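Local structure of gamma-glutamyl cyclotransferase (Homo sapiens, 3CRY) at residues V112-Q115 / E119-C122; K141-G146 / E158-I163; N35-F40 / K88-S93; T70-P75 / T128-A133. The protein catalyses the release of 5-oxoproline from gamma-glutamyl dipeptides as a homodimer, and may play a significant role in glutathione homeostasis. The protein carries 1 engineered substitution. All coordinates share one frame; numbering follows the deposited sequence. Where two conformers were deposited one is given.

Interaction 1. Residues V112-Q115 / E119-C122; sequences VATQ and EITC
Val112 and Ile120 sit opposite one another as an antiparallel hydrogen-bonded pair, with both side chains on the same face of the sheet. Two backbone bonds fix the pair: Val112 N gives to Ile120 O at 2.9 Å, and Ile120 N returns the bond to Val112 O at 2.8 Å. A CA-H of Glu119 also approaches that second oxygen, its CA 3.3 Å from Val112 O.

On the shared face, one methyl of Val112 meets two residues of the partner strand. With chi1 at -61°, CG1 stands anti to the carbonyl carbon and CG2 is turned to the partner strand, where it lies 3.9 Å from Ile120 CB. The same CG2 also meets Cys122 SG at 3.9 Å. Farther along, the side chains of Thr114 and Ile120 cross at about a right angle, Thr114 CG2 coming within 3.7 Å of Ile120 CG1. How closely the end of Ile120 packs here is doubtful, because that residue was modelled in two conformers. The other branch of Thr114 is polar: its OG1 is bonded into the connection between the strands, to the backbone N of Glu116 and of Lys118.

Leu18 and Phe20 of strand 16-21 join this apolar cluster. Phe20 is inferred to bind substrate, and its side chain is about 4 Å from that of Cys122. Glu119, with Ala113, belongs to the other face. Strands 106-114 and 119-126, paired antiparallel through a short connection, form a beta hairpin at one side of the five-stranded antiparallel sheet.

Interaction 2. Residues K141-G146 / E158-I163; sequences KIICMG and EKLKAI
Leu160 meets two consecutive residues of helix 137-149, and its branched end marks the closely packed side of this contact. Ile143 CG2 lies 4.0 Å from Leu160 CD2 and almost as near to CD1, so one methyl is set against both tips of the leucine, the two side chains crossing at about a right angle. The Ile143 chi1 of -74° puts CG2 anti to the backbone N, on the side of the leucine. Strand 49-56 backs this side, Phe53 touching Ile143 and Leu51 touching Leu160. Ile143 also borders Tyr139 and Gly23, which are inferred to bind substrate, so the buried half of the contact probably adjoins the substrate pocket.

The two segments belong to helices 137-149 and 154-161, two consecutive helices joined by a short loop, whose close point is Cys144 against Leu160. Cys144 SG marks the passage from inside to outside: it lies 4.0 Å from Leu160 CB and 3.9 Å from Leu160 O.

Beyond it the contact thins. Lys161 offers only its aliphatic root, CG standing 4.0 Å from Cys144 SG, while the chain, bent at chi3, carries the ammonium group back along its own helix. There Lys161 NZ forms a salt bridge with Glu158 OE2 at 3.3 Å, on the syn side of the carboxylate and 17° out of its plane. Just along the chain, Lys140 NZ bonds to the carbonyl oxygens of Lys161 and Ile163.

Interaction 3. Residues N35-F40 / K88-S93; sequences NPSAAF and KSNLNS
Asn35 reaches Asn90 with the far end of its side chain alone. Its CB is set on a bond that runs past segment 88-93 rather than at it, and the approach begins one atom later. A chi1 of -48° holds CG anti to the carbonyl carbon, and CG already approaches the Asn90 amide. The carbonyl end comes nearer still, Asn35 OD1 lying 3.2 Å from the atom modelled as Asn90 OD1. What passes between the two amides is doubtful, since that of Asn90 may be turned over and the residue has two conformers.

The other tip atom, Asn35 ND2, is gripped by two acceptors outside the segments, Gln97 OE1 and Ile31 O. These bonds would hold the amide against rotation. Gln97 of helix 91-97 serves both segments, because its NE2 bonds to Ser93 OG, whose distance from Asn35 OD1 is 4.5 Å.

The backbone of Asn35 opens a type I beta turn, closed by Ala38 N giving to Asn35 O at 3.1 Å. The turn brings Ser37 toward Asn90 as a looser, more exposed neighbour.

Nearby lies Gln98, an engineered residue at the site of the proton acceptor, its side chain about 7 Å from that of Asn35. The turn carries the chain from helix 28-34 into strand 39-46, with Met86 of strand 77-87 against Asn35, and the contact sets it beside the 3-10 segment 88-90 that leads into helix 91-97.

Interaction 4. Residues T70-P75 / T128-A133; sequences TIFQSP and TNYESA
Tyr130, Thr70 and Phe72 make this contact, with the tyrosine contributing the most buried surface. Thr70 aims its methyl at one face of the Tyr130 ring in a CH-pi contact, CG2 lying 3.9 Å from the ring centroid and 25° off the normal. It is displaced toward the phenol end, so its nearest ring atom is Tyr130 CZ at 3.6 Å. The two side chains come from opposite directions. With chi1 at -172°, Thr70 OG1 stands anti to the backbone N, which leaves CG2 as the branch over the ring; OG1 bonds to the backbone N of Met127.

Phe72, two residues on and facing the same way, takes the tip of the tyrosine: its CD2 lies 3.6 Å from Tyr130 OH, and the side chains cross at about a right angle. That hydroxyl has a polar mate in Asp52 OD2, to which it is hydrogen-bonded. With a leucine in place of Tyr130, the Asp52 carboxylate would probably lose this partner, and a gap would be likely to open over the Thr70 methyl and beside Phe72.

The second subunit lies alongside: Gln73 bonds to Thr128 and Asn129 of that neighbouring subunit, while Phe72 packs on its Asn129. No backbone pairing joins the segments, because strand 49-56 runs between them in a three-stranded antiparallel sheet, hydrogen-bonding to 68-74 along one edge and 130-132 along the other. Tyr130 therefore reaches across the middle strand.

Overall arrangement
Along the chain interaction 3 and interaction 4 alternate their segments, interaction 1 falls within the span of interaction 4, and interaction 2 comes last. Interactions 1 and 3 reach the same five-stranded sheet through neighbouring strands 106-114 and 39-46, their centres 19 Å apart. Interaction 4 spans the three-stranded sheet, from which the chain goes on to the next element, the helix of interaction 2, 18 Å away between centres. Interactions 3 and 4 lie on opposite sides of the chain's centre, their centres about 25 Å apart. None touches another, yet the contacts probably frame different parts of the region around the active site. Interaction 4 adjoins the dimer partner most extensively; interaction 3 reaches it through one weak bond.

Interaction 1. Residues V112-Q115 / E119-C122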
# COMPACT_ATOMS: atom_id res chain seq x y z
N VAL A 112 -7.59 2.66 -11.97
CA VAL A 112 -8.77 1.84 -12.21
C VAL A 112 -9.38 2.19 -13.58
O VAL A 112 -9.08 3.24 -14.15
CB VAL A 112 -9.82 1.99 -11.07
CG1 VAL A 112 -9.23 1.52 -9.71
CG2 VAL A 112 -10.33 3.43 -10.97
N ALA A 113 -10.18 1.28 -14.11
CA ALA A 113 -10.76 1.43 -15.45
C ALA A 113 -12.28 1.55 -15.34
O ALA A 113 -12.93 0.75 -14.68
CB ALA A 113 -10.38 0.22 -16.32
N THR A 114 -12.84 2.57 -15.99
CA THR A 114 -14.28 2.75 -16.03
C THR A 114 -14.87 1.73 -17.01
O THR A 114 -14.13 1.04 -17.73
CB THR A 114 -14.65 4.17 -16.48
OG1 THR A 114 -14.28 4.34 -17.86
CG2 THR A 114 -13.91 5.22 -15.67
N GLN A 115 -16.20 1.63 -17.04
CA GLN A 115 -16.87 0.72 -17.98
C GLN A 115 -16.77 1.21 -19.44
O GLN A 115 -17.23 0.54 -20.36
CB GLN A 115 -18.32 0.45 -17.55
CG GLN A 115 -18.40 -0.38 -16.25
CD GLN A 115 -19.82 -0.60 -15.73
OE1 GLN A 115 -20.29 -1.74 -15.67
NE2 GLN A 115 -20.48 0.47 -15.31
N GLU A 119 -8.94 5.16 -17.97
CA GLU A 119 -8.15 4.98 -16.75
C GLU A 119 -8.28 6.20 -15.82
O GLU A 119 -8.22 7.36 -16.28
CB GLU A 119 -6.68 4.69 -17.07
CG GLU A 119 -5.85 4.28 -15.85
CD GLU A 119 -4.56 3.61 -16.25
OE1 GLU A 119 -3.55 4.32 -16.42
OE2 GLU A 119 -4.56 2.36 -16.36
N ILE A 120 -8.43 5.93 -14.53
CA ILE A 120 -8.59 6.95 -13.49
C ILE A 120 -7.58 6.70 -12.38
O ILE A 120 -7.44 5.56 -11.94
CB ILE A 120 -9.97 6.85 -12.78
CG1 ILE A 120 -11.11 6.61 -13.77
CG2 ILE A 120 -10.22 8.09 -11.91
CD1 ILE A 120 -12.45 6.89 -13.14
N THR A 121 -6.90 7.75 -11.91
CA THR A 121 -5.99 7.60 -10.76
C THR A 121 -6.71 7.93 -9.44
O THR A 121 -7.24 9.03 -9.27
CB THR A 121 -4.72 8.47 -10.92
OG1 THR A 121 -4.08 8.11 -12.15
CG2 THR A 121 -3.74 8.27 -9.76
N CYS A 122 -6.68 6.98 -8.49
CA CYS A 122 -7.43 7.12 -7.24
C CYS A 122 -6.62 6.88 -5.97
O CYS A 122 -5.70 6.08 -5.97
CB CYS A 122 -8.59 6.11 -7.20
SG CYS A 122 -9.83 6.33 -8.47

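Interaction 2. Residues K141-G146 / E158-I163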
# COMPACT_ATOMS: atom_id res chain seq x y z
N LYS A 141 -24.01 -7.24 4.45
CA LYS A 141 -25.24 -6.63 3.99
C LYS A 141 -25.00 -5.22 3.46
O LYS A 141 -25.47 -4.87 2.37
CB LYS A 141 -26.30 -6.64 5.09
CG LYS A 141 -27.00 -7.98 5.24
CD LYS A 141 -28.01 -7.97 6.39
CE LYS A 141 -28.86 -9.23 6.40
NZ LYS A 141 -28.17 -10.34 7.08
N ILE A 142 -24.26 -4.43 4.22
CA ILE A 142 -23.94 -3.04 3.80
C ILE A 142 -23.18 -3.02 2.46
O ILE A 142 -23.52 -2.26 1.55
CB ILE A 142 -23.19 -2.28 4.91
CG1 ILE A 142 -24.08 -2.09 6.14
CG2 ILE A 142 -22.63 -0.94 4.40
CD1 ILE A 142 -25.24 -1.14 5.98
N ILE A 143 -22.19 -3.90 2.33
CA ILE A 143 -21.43 -4.03 1.08
C ILE A 143 -22.34 -4.41 -0.09
O ILE A 143 -22.27 -3.80 -1.16
CB ILE A 143 -20.26 -5.04 1.26
CG1 ILE A 143 -19.17 -4.36 2.11
CG2 ILE A 143 -19.66 -5.51 -0.09
CD1 ILE A 143 -18.06 -5.31 2.58
N CYS A 144 -23.20 -5.41 0.11
CA CYS A 144 -24.12 -5.82 -0.96
C CYS A 144 -25.12 -4.71 -1.34
O CYS A 144 -25.41 -4.48 -2.55
CB CYS A 144 -24.83 -7.11 -0.57
SG CYS A 144 -23.72 -8.52 -0.60
N MET A 145 -25.60 -4.00 -0.33
CA MET A 145 -26.52 -2.86 -0.57
C MET A 145 -25.86 -1.77 -1.40
O MET A 145 -26.46 -1.24 -2.34
CB MET A 145 -26.98 -2.26 0.76
CG MET A 145 -28.04 -3.10 1.46
SD MET A 145 -28.43 -2.45 3.10
CE MET A 145 -29.08 -0.83 2.71
N GLY A 146 -24.62 -1.44 -1.04
CA GLY A 146 -23.87 -0.40 -1.75
C GLY A 146 -23.58 -0.82 -3.19
O GLY A 146 -23.65 0.00 -4.12
N GLU A 158 -23.11 -10.84 -7.66
CA GLU A 158 -23.26 -12.26 -7.31
C GLU A 158 -22.07 -12.81 -6.52
O GLU A 158 -22.25 -13.57 -5.56
CB GLU A 158 -23.54 -13.10 -8.58
CG GLU A 158 -24.95 -12.87 -9.15
CD GLU A 158 -26.05 -13.14 -8.14
OE1 GLU A 158 -26.09 -14.26 -7.58
OE2 GLU A 158 -26.86 -12.21 -7.88
N LYS A 159 -20.86 -12.41 -6.89
CA LYS A 159 -19.67 -12.75 -6.14
C LYS A 159 -19.74 -12.22 -4.69
O LYS A 159 -19.43 -12.94 -3.74
CB LYS A 159 -18.41 -12.21 -6.83
CG LYS A 159 -18.00 -12.93 -8.09
CD LYS A 159 -16.59 -12.49 -8.54
CE LYS A 159 -15.47 -12.79 -7.50
NZ LYS A 159 -14.09 -12.66 -8.11
N LEU A 160 -20.14 -10.96 -4.51
CA LEU A 160 -20.30 -10.42 -3.16
C LEU A 160 -21.35 -11.18 -2.34
O LEU A 160 -21.16 -11.46 -1.15
CB LEU A 160 -20.68 -8.93 -3.18
CG LEU A 160 -19.60 -8.04 -3.79
CD1 LEU A 160 -20.20 -6.63 -3.99
CD2 LEU A 160 -18.31 -8.03 -2.94
N LYS A 161 -22.46 -11.50 -2.99
CA LYS A 161 -23.54 -12.24 -2.32
C LYS A 161 -23.11 -13.67 -1.95
O LYS A 161 -23.68 -14.26 -1.03
CB LYS A 161 -24.79 -12.26 -3.20
CG LYS A 161 -25.44 -10.88 -3.36
CD LYS A 161 -26.42 -10.85 -4.50
CE LYS A 161 -27.73 -11.54 -4.14
NZ LYS A 161 -28.71 -11.46 -5.29
N ALA A 162 -22.10 -14.19 -2.65
CA ALA A 162 -21.59 -15.54 -2.40
C ALA A 162 -20.64 -15.59 -1.19
O ALA A 162 -20.26 -16.66 -0.75
CB ALA A 162 -20.89 -16.07 -3.64
N ILE A 163 -20.30 -14.43 -0.62
CA ILE A 163 -19.35 -14.42 0.51
C ILE A 163 -19.96 -15.11 1.73
O ILE A 163 -21.10 -14.81 2.09
CB ILE A 163 -18.96 -12.97 0.88
CG1 ILE A 163 -18.19 -12.33 -0.29
CG2 ILE A 163 -18.13 -12.94 2.17
CD1 ILE A 163 -17.96 -10.83 -0.11

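Interaction 3. Residues N35-F40 / K88-S93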
# COMPACT_ATOMS: atom_id res chain seq x y z
N ASN A 35 -18.26 11.38 5.86
CA ASN A 35 -17.85 12.14 4.68
C ASN A 35 -19.04 12.71 3.91
O ASN A 35 -19.26 12.36 2.75
CB ASN A 35 -16.96 11.28 3.76
CG ASN A 35 -15.88 10.57 4.52
OD1 ASN A 35 -14.83 11.15 4.85
ND2 ASN A 35 -16.13 9.30 4.85
N PRO A 36 -19.81 13.62 4.55
CA PRO A 36 -21.09 14.02 3.94
C PRO A 36 -21.01 14.73 2.58
O PRO A 36 -21.99 14.73 1.84
CB PRO A 36 -21.75 14.92 5.00
CG PRO A 36 -20.78 15.09 6.08
CD PRO A 36 -19.55 14.28 5.84
N SER A 37 -19.86 15.29 2.22
CA SER A 37 -19.78 15.99 0.93
C SER A 37 -19.22 15.13 -0.23
O SER A 37 -19.10 15.61 -1.35
CB SER A 37 -19.03 17.32 1.04
OG SER A 37 -17.67 17.11 1.36
N ALA A 38 -18.87 13.87 0.06
CA ALA A 38 -18.47 12.92 -0.99
C ALA A 38 -19.56 12.86 -2.07
O ALA A 38 -20.75 12.80 -1.76
CB ALA A 38 -18.23 11.53 -0.41
N ALA A 39 -19.14 12.87 -3.33
CA ALA A 39 -20.07 12.78 -4.45
C ALA A 39 -19.73 11.58 -5.33
O ALA A 39 -18.56 11.34 -5.65
CB ALA A 39 -20.04 14.06 -5.26
N PHE A 40 -20.75 10.82 -5.72
CA PHE A 40 -20.56 9.72 -6.67
C PHE A 40 -19.91 10.24 -7.95
O PHE A 40 -20.36 11.23 -8.52
CB PHE A 40 -21.89 9.04 -7.03
CG PHE A 40 -21.75 7.93 -8.06
CD1 PHE A 40 -21.40 6.64 -7.67
CD2 PHE A 40 -21.95 8.19 -9.43
CE1 PHE A 40 -21.27 5.62 -8.63
CE2 PHE A 40 -21.80 7.17 -10.39
CZ PHE A 40 -21.45 5.88 -9.98
N LYS A 88 -10.10 18.07 -1.28
CA LYS A 88 -8.78 17.79 -0.70
C LYS A 88 -8.70 18.14 0.79
O LYS A 88 -7.90 17.57 1.53
CB LYS A 88 -7.65 18.42 -1.52
CG LYS A 88 -7.22 17.56 -2.70
CD LYS A 88 -6.02 18.15 -3.43
CE LYS A 88 -5.72 17.36 -4.69
NZ LYS A 88 -5.02 18.21 -5.71
N SER A 89 -9.55 19.06 1.24
CA SER A 89 -9.70 19.35 2.68
C SER A 89 -10.12 18.14 3.55
O SER A 89 -10.02 18.18 4.79
CB SER A 89 -10.73 20.48 2.89
OG SER A 89 -12.00 20.09 2.40
N ASN A 90 -10.56 17.08 2.86
CA ASN A 90 -11.09 15.84 3.44
C ASN A 90 -10.03 14.75 3.65
O ASN A 90 -10.29 13.77 4.37
CB ASN A 90 -12.17 15.28 2.50
CG ASN A 90 -13.44 14.83 3.21
OD1 ASN A 90 -13.43 13.92 4.05
ND2 ASN A 90 -14.56 15.45 2.84
N LEU A 91 -8.86 14.90 3.02
CA LEU A 91 -7.76 13.90 3.02
C LEU A 91 -7.43 13.37 4.42
O LEU A 91 -7.48 12.16 4.69
CB LEU A 91 -6.49 14.51 2.40
CG LEU A 91 -5.83 14.07 1.08
CD1 LEU A 91 -6.62 13.10 0.23
CD2 LEU A 91 -5.39 15.28 0.24
N ASN A 92 -7.05 14.28 5.32
CA ASN A 92 -6.69 13.87 6.67
C ASN A 92 -7.80 13.14 7.42
O ASN A 92 -7.52 12.18 8.15
CB ASN A 92 -6.18 15.08 7.47
CG ASN A 92 -4.83 15.56 6.98
OD1 ASN A 92 -4.08 14.80 6.35
ND2 ASN A 92 -4.51 16.82 7.25
N SER A 93 -9.04 13.57 7.23
CA SER A 93 -10.18 12.93 7.87
C SER A 93 -10.37 11.49 7.39
O SER A 93 -10.61 10.59 8.20
CB SER A 93 -11.45 13.75 7.62
OG SER A 93 -12.57 13.11 8.21

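Interaction 4. Residues T70-P75 / T128-A133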
# COMPACT_ATOMS: atom_id res chain seq x y z
N THR A 70 -10.29 -5.82 2.65
CA THR A 70 -8.96 -5.42 2.15
C THR A 70 -8.75 -5.97 0.74
O THR A 70 -9.56 -6.76 0.24
CB THR A 70 -7.83 -5.86 3.13
OG1 THR A 70 -6.57 -5.30 2.70
CG2 THR A 70 -7.71 -7.41 3.17
N ILE A 71 -7.68 -5.53 0.08
CA ILE A 71 -7.35 -6.02 -1.28
C ILE A 71 -5.86 -6.31 -1.33
O ILE A 71 -5.07 -5.72 -0.56
CB ILE A 71 -7.75 -5.02 -2.40
CG1 ILE A 71 -7.09 -3.64 -2.17
CG2 ILE A 71 -9.30 -4.90 -2.50
CD1 ILE A 71 -7.35 -2.59 -3.28
N PHE A 72 -5.48 -7.25 -2.19
CA PHE A 72 -4.06 -7.53 -2.37
C PHE A 72 -3.77 -7.90 -3.83
O PHE A 72 -4.68 -8.31 -4.56
CB PHE A 72 -3.55 -8.58 -1.37
CG PHE A 72 -4.17 -9.96 -1.52
CD1 PHE A 72 -3.72 -10.84 -2.52
CD2 PHE A 72 -5.16 -10.40 -0.64
CE1 PHE A 72 -4.28 -12.12 -2.64
CE2 PHE A 72 -5.71 -11.68 -0.74
CZ PHE A 72 -5.28 -12.54 -1.74
N GLN A 73 -2.53 -7.71 -4.26
CA GLN A 73 -2.19 -7.97 -5.67
C GLN A 73 -2.26 -9.45 -6.03
O GLN A 73 -1.71 -10.32 -5.32
CB GLN A 73 -0.82 -7.34 -5.99
CG GLN A 73 -0.91 -5.82 -6.03
CD GLN A 73 0.42 -5.16 -5.92
OE1 GLN A 73 1.16 -5.39 -4.95
NE2 GLN A 73 0.74 -4.32 -6.91
N SER A 74 -2.96 -9.74 -7.12
CA SER A 74 -3.23 -11.11 -7.56
C SER A 74 -3.49 -11.11 -9.07
O SER A 74 -4.58 -10.75 -9.52
CB SER A 74 -4.45 -11.66 -6.80
OG SER A 74 -4.65 -13.05 -7.02
N PRO A 75 -2.47 -11.47 -9.88
CA PRO A 75 -2.64 -11.41 -11.33
C PRO A 75 -3.85 -12.20 -11.82
O PRO A 75 -4.02 -13.35 -11.43
CB PRO A 75 -1.36 -12.08 -11.87
CG PRO A 75 -0.33 -11.82 -10.80
CD PRO A 75 -1.10 -11.90 -9.49
N THR A 128 -1.82 -4.11 5.56
CA THR A 128 -0.49 -4.70 5.32
C THR A 128 -0.11 -5.79 6.31
O THR A 128 0.89 -6.51 6.08
CB THR A 128 0.63 -3.63 5.35
OG1 THR A 128 0.73 -3.07 6.66
CG2 THR A 128 0.35 -2.50 4.35
N ASN A 129 -0.88 -5.92 7.39
CA ASN A 129 -0.59 -6.88 8.43
C ASN A 129 -1.92 -7.31 9.02
O ASN A 129 -2.51 -6.59 9.81
CB ASN A 129 0.32 -6.23 9.50
CG ASN A 129 0.78 -7.21 10.56
OD1 ASN A 129 0.33 -8.37 10.59
ND2 ASN A 129 1.68 -6.77 11.44
N TYR A 130 -2.43 -8.45 8.56
CA TYR A 130 -3.75 -8.90 9.05
C TYR A 130 -3.91 -10.40 9.06
O TYR A 130 -3.14 -11.11 8.43
CB TYR A 130 -4.88 -8.27 8.20
CG TYR A 130 -5.04 -8.84 6.79
CD1 TYR A 130 -4.23 -8.42 5.72
CD2 TYR A 130 -6.02 -9.80 6.51
CE1 TYR A 130 -4.40 -8.96 4.41
CE2 TYR A 130 -6.19 -10.35 5.22
CZ TYR A 130 -5.37 -9.93 4.18
OH TYR A 130 -5.55 -10.46 2.91
N GLU A 131 -4.95 -10.87 9.77
CA GLU A 131 -5.33 -12.29 9.78
C GLU A 131 -6.68 -12.44 9.07
O GLU A 131 -7.64 -11.74 9.44
CB GLU A 131 -5.40 -12.82 11.22
CG GLU A 131 -4.03 -12.95 11.92
CD GLU A 131 -4.10 -12.98 13.46
OE1 GLU A 131 -5.21 -13.14 14.03
OE2 GLU A 131 -3.03 -12.84 14.10
N SER A 132 -6.75 -13.29 8.04
CA SER A 132 -7.96 -13.47 7.26
C SER A 132 -9.10 -13.96 8.17
O SER A 132 -8.89 -14.82 9.03
CB SER A 132 -7.73 -14.43 6.10
OG SER A 132 -8.72 -14.28 5.11
N ALA A 133 -10.29 -13.37 8.00
CA ALA A 133 -11.46 -13.72 8.83
C ALA A 133 -12.73 -13.25 8.15
O ALA A 133 -12.77 -12.14 7.59
CB ALA A 133 -11.36 -13.12 10.22